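HpcH/HpaI aldolase (Desulfitobacterium hafniense, PDB 3QZ6) belongs to the HpcH/HpaI aldolase family of TIM-barrel proteins, its chain folded into an eight-stranded parallel barrel surrounded by helices. Local coordinates at residues 50-53 with 54-57. Sequence-based numbering, arbitrary orientation.
Sequences YTFR and EINH
Glu-54 folds its side chain back over Thr-51. Its CB packs 3.5 Å from Thr-51 OG1, and CG comes closer still to the same oxygen. Glu-54 CD lies 3.6 Å from Thr-51 OG1, while OE2 stays farther off. With CG beside its own backbone N (chi1 -72°) and the chain extended beyond it, the carboxylate reaches the backbone ahead of the helix. There Glu-54 OE1 accepts a bond of 3.0 Å from Thr-51 N, which approaches from above the carboxylate plane. Glu-54 OE1 also lies 3.2 Å from Tyr-50 CA and 3.6 Å from Tyr-50 CD1, ring and carboxylate planes nearly perpendicular. In return, Thr-51 OG1 accepts from Glu-54 N at 3.0 Å, a fairly straight bond (166° at the hydrogen). This reciprocal pair is a capping box, with Thr-51 as N-cap of helix 52-65, which links strands 40-44 and 68-72 in a beta-alpha-beta unit of the TIM barrel. Thr-51 O then receives Ile-55 N, opening the helical bonding. Tyr-50 OH is held by Val-24 O. Arg-53 CG, anti to the backbone N (chi1 178°), lies over a face of the His-57 ring in a CH-pi contact, 4.2 Å from its centroid. Phe-52 CD1 meets Ile-55 CD1 at 4.3 Å, and both side chains also pack against helix 78-87.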
ATOM      1  N   TYR A  50     -10.572  -9.904  -2.743  1.00 12.54           N
ATOM      2  CA  TYR A  50     -11.084  -9.556  -1.405  1.00 14.86           C
ATOM      3  C   TYR A  50     -12.171 -10.512  -0.908  1.00 18.41           C
ATOM      4  O   TYR A  50     -13.087 -10.829  -1.647  1.00 17.77           O
ATOM      5  CB  TYR A  50     -11.623  -8.126  -1.390  1.00 17.01           C
ATOM      6  CG  TYR A  50     -10.525  -7.104  -1.489  1.00 15.00           C
ATOM      7  CD1 TYR A  50      -9.870  -6.648  -0.349  1.00 14.77           C
ATOM      8  CD2 TYR A  50     -10.127  -6.607  -2.727  1.00 15.26           C
ATOM      9  CE1 TYR A  50      -8.854  -5.717  -0.445  1.00 15.83           C
ATOM     10  CE2 TYR A  50      -9.115  -5.672  -2.827  1.00 15.91           C
ATOM     11  CZ  TYR A  50      -8.484  -5.238  -1.691  1.00 16.15           C
ATOM     12  OH  TYR A  50      -7.465  -4.321  -1.795  1.00 15.00           O
ATOM     13  N   THR A  51     -12.075 -10.962   0.340  1.00 14.83           N
ATOM     14  CA  THR A  51     -13.145 -11.778   0.924  1.00 13.41           C
ATOM     15  C   THR A  51     -14.153 -10.892   1.651  1.00 18.47           C
ATOM     16  O   THR A  51     -13.882  -9.719   1.926  1.00 16.10           O
ATOM     17  CB  THR A  51     -12.584 -12.754   1.945  1.00 19.65           C
ATOM     18  OG1 THR A  51     -12.103 -12.005   3.074  1.00 17.50           O
ATOM     19  CG2 THR A  51     -11.442 -13.579   1.335  1.00 17.42           C
ATOM     20  N   PHE A  52     -15.317 -11.433   1.981  1.00 14.55           N
ATOM     21  CA  PHE A  52     -16.278 -10.615   2.696  1.00 15.40           C
ATOM     22  C   PHE A  52     -15.805 -10.281   4.119  1.00 11.72           C
ATOM     23  O   PHE A  52     -16.164  -9.227   4.652  1.00 17.15           O
ATOM     24  CB  PHE A  52     -17.679 -11.251   2.687  1.00 19.50           C
ATOM     25  CG  PHE A  52     -18.353 -11.176   1.342  1.00 33.02           C
ATOM     26  CD1 PHE A  52     -17.632 -10.761   0.217  1.00 35.56           C
ATOM     27  CD2 PHE A  52     -19.691 -11.489   1.189  1.00 33.59           C
ATOM     28  CE1 PHE A  52     -18.228 -10.680  -1.033  1.00 33.64           C
ATOM     29  CE2 PHE A  52     -20.303 -11.417  -0.069  1.00 24.26           C
ATOM     30  CZ  PHE A  52     -19.572 -11.008  -1.175  1.00 32.08           C
ATOM     31  N   ARG A  53     -15.022 -11.177   4.729  1.00 13.09           N
ATOM     32  CA  ARG A  53     -14.416 -10.884   6.028  1.00 12.52           C
ATOM     33  C   ARG A  53     -13.458  -9.686   5.921  1.00 14.72           C
ATOM     34  O   ARG A  53     -13.477  -8.769   6.761  1.00 14.92           O
ATOM     35  CB  ARG A  53     -13.688 -12.113   6.598  1.00 12.55           C
ATOM     36  CG  ARG A  53     -12.974 -11.858   7.957  1.00 15.50           C
ATOM     37  CD  ARG A  53     -14.005 -11.517   9.043  1.00 16.74           C
ATOM     38  NE  ARG A  53     -14.885 -12.659   9.281  1.00 15.97           N
ATOM     39  CZ  ARG A  53     -16.069 -12.597   9.880  1.00 15.84           C
ATOM     40  NH1 ARG A  53     -16.551 -11.435  10.309  1.00 13.83           N
ATOM     41  NH2 ARG A  53     -16.782 -13.705  10.039  1.00 14.01           N
ATOM     42  N   GLU A  54     -12.612  -9.683   4.898  1.00 13.69           N
ATOM     43  CA  GLU A  54     -11.699  -8.548   4.711  1.00 14.70           C
ATOM     44  C   GLU A  54     -12.478  -7.244   4.572  1.00 17.06           C
ATOM     45  O   GLU A  54     -12.069  -6.193   5.089  1.00 16.55           O
ATOM     46  CB  GLU A  54     -10.794  -8.760   3.497  1.00 11.53           C
ATOM     47  CG  GLU A  54      -9.718  -9.827   3.729  1.00 16.27           C
ATOM     48  CD  GLU A  54      -9.042 -10.254   2.431  1.00 21.65           C
ATOM     49  OE1 GLU A  54      -9.463  -9.782   1.355  1.00 19.93           O
ATOM     50  OE2 GLU A  54      -8.094 -11.058   2.487  1.00 19.26           O
ATOM     51  N   ILE A  55     -13.606  -7.312   3.875  1.00 14.75           N
ATOM     52  CA  ILE A  55     -14.425  -6.130   3.673  1.00 13.29           C
ATOM     53  C   ILE A  55     -15.031  -5.688   5.000  1.00 15.93           C
ATOM     54  O   ILE A  55     -15.016  -4.513   5.319  1.00 16.29           O
ATOM     55  CB  ILE A  55     -15.482  -6.363   2.588  1.00 16.06           C
ATOM     56  CG1 ILE A  55     -14.777  -6.449   1.229  1.00 22.59           C
ATOM     57  CG2 ILE A  55     -16.517  -5.219   2.584  1.00 14.26           C
ATOM     58  CD1 ILE A  55     -15.652  -6.948   0.076  1.00 22.09           C
ATOM     59  N   ASN A  56     -15.513  -6.645   5.789  1.00 12.99           N
ATOM     60  CA  ASN A  56     -16.018  -6.352   7.131  1.00 14.07           C
ATOM     61  C   ASN A  56     -14.945  -5.615   7.940  1.00 13.80           C
ATOM     62  O   ASN A  56     -15.227  -4.606   8.589  1.00 16.80           O
ATOM     63  CB  ASN A  56     -16.428  -7.660   7.828  1.00 13.76           C
ATOM     64  CG  ASN A  56     -17.197  -7.433   9.137  1.00 20.55           C
ATOM     65  OD1 ASN A  56     -17.179  -6.346   9.737  1.00 18.99           O
ATOM     66  ND2 ASN A  56     -17.862  -8.472   9.589  1.00 11.09           N
ATOM     67  N   HIS A  57     -13.706  -6.105   7.896  1.00 11.37           N
ATOM     68  CA  HIS A  57     -12.624  -5.428   8.626  1.00 14.31           C
ATOM     69  C   HIS A  57     -12.434  -3.985   8.174  1.00 19.46           C
ATOM     70  O   HIS A  57     -12.241  -3.074   8.996  1.00 16.19           O
ATOM     71  CB  HIS A  57     -11.299  -6.204   8.527  1.00 15.95           C
ATOM     72  CG  HIS A  57     -11.304  -7.488   9.296  1.00 20.09           C
ATOM     73  ND1 HIS A  57     -10.349  -8.467   9.121  1.00 30.67           N
ATOM     74  CD2 HIS A  57     -12.156  -7.958  10.237  1.00 18.96           C
ATOM     75  CE1 HIS A  57     -10.606  -9.479   9.930  1.00 26.95           C
ATOM     76  NE2 HIS A  57     -11.702  -9.201  10.613  1.00 22.68           N
TER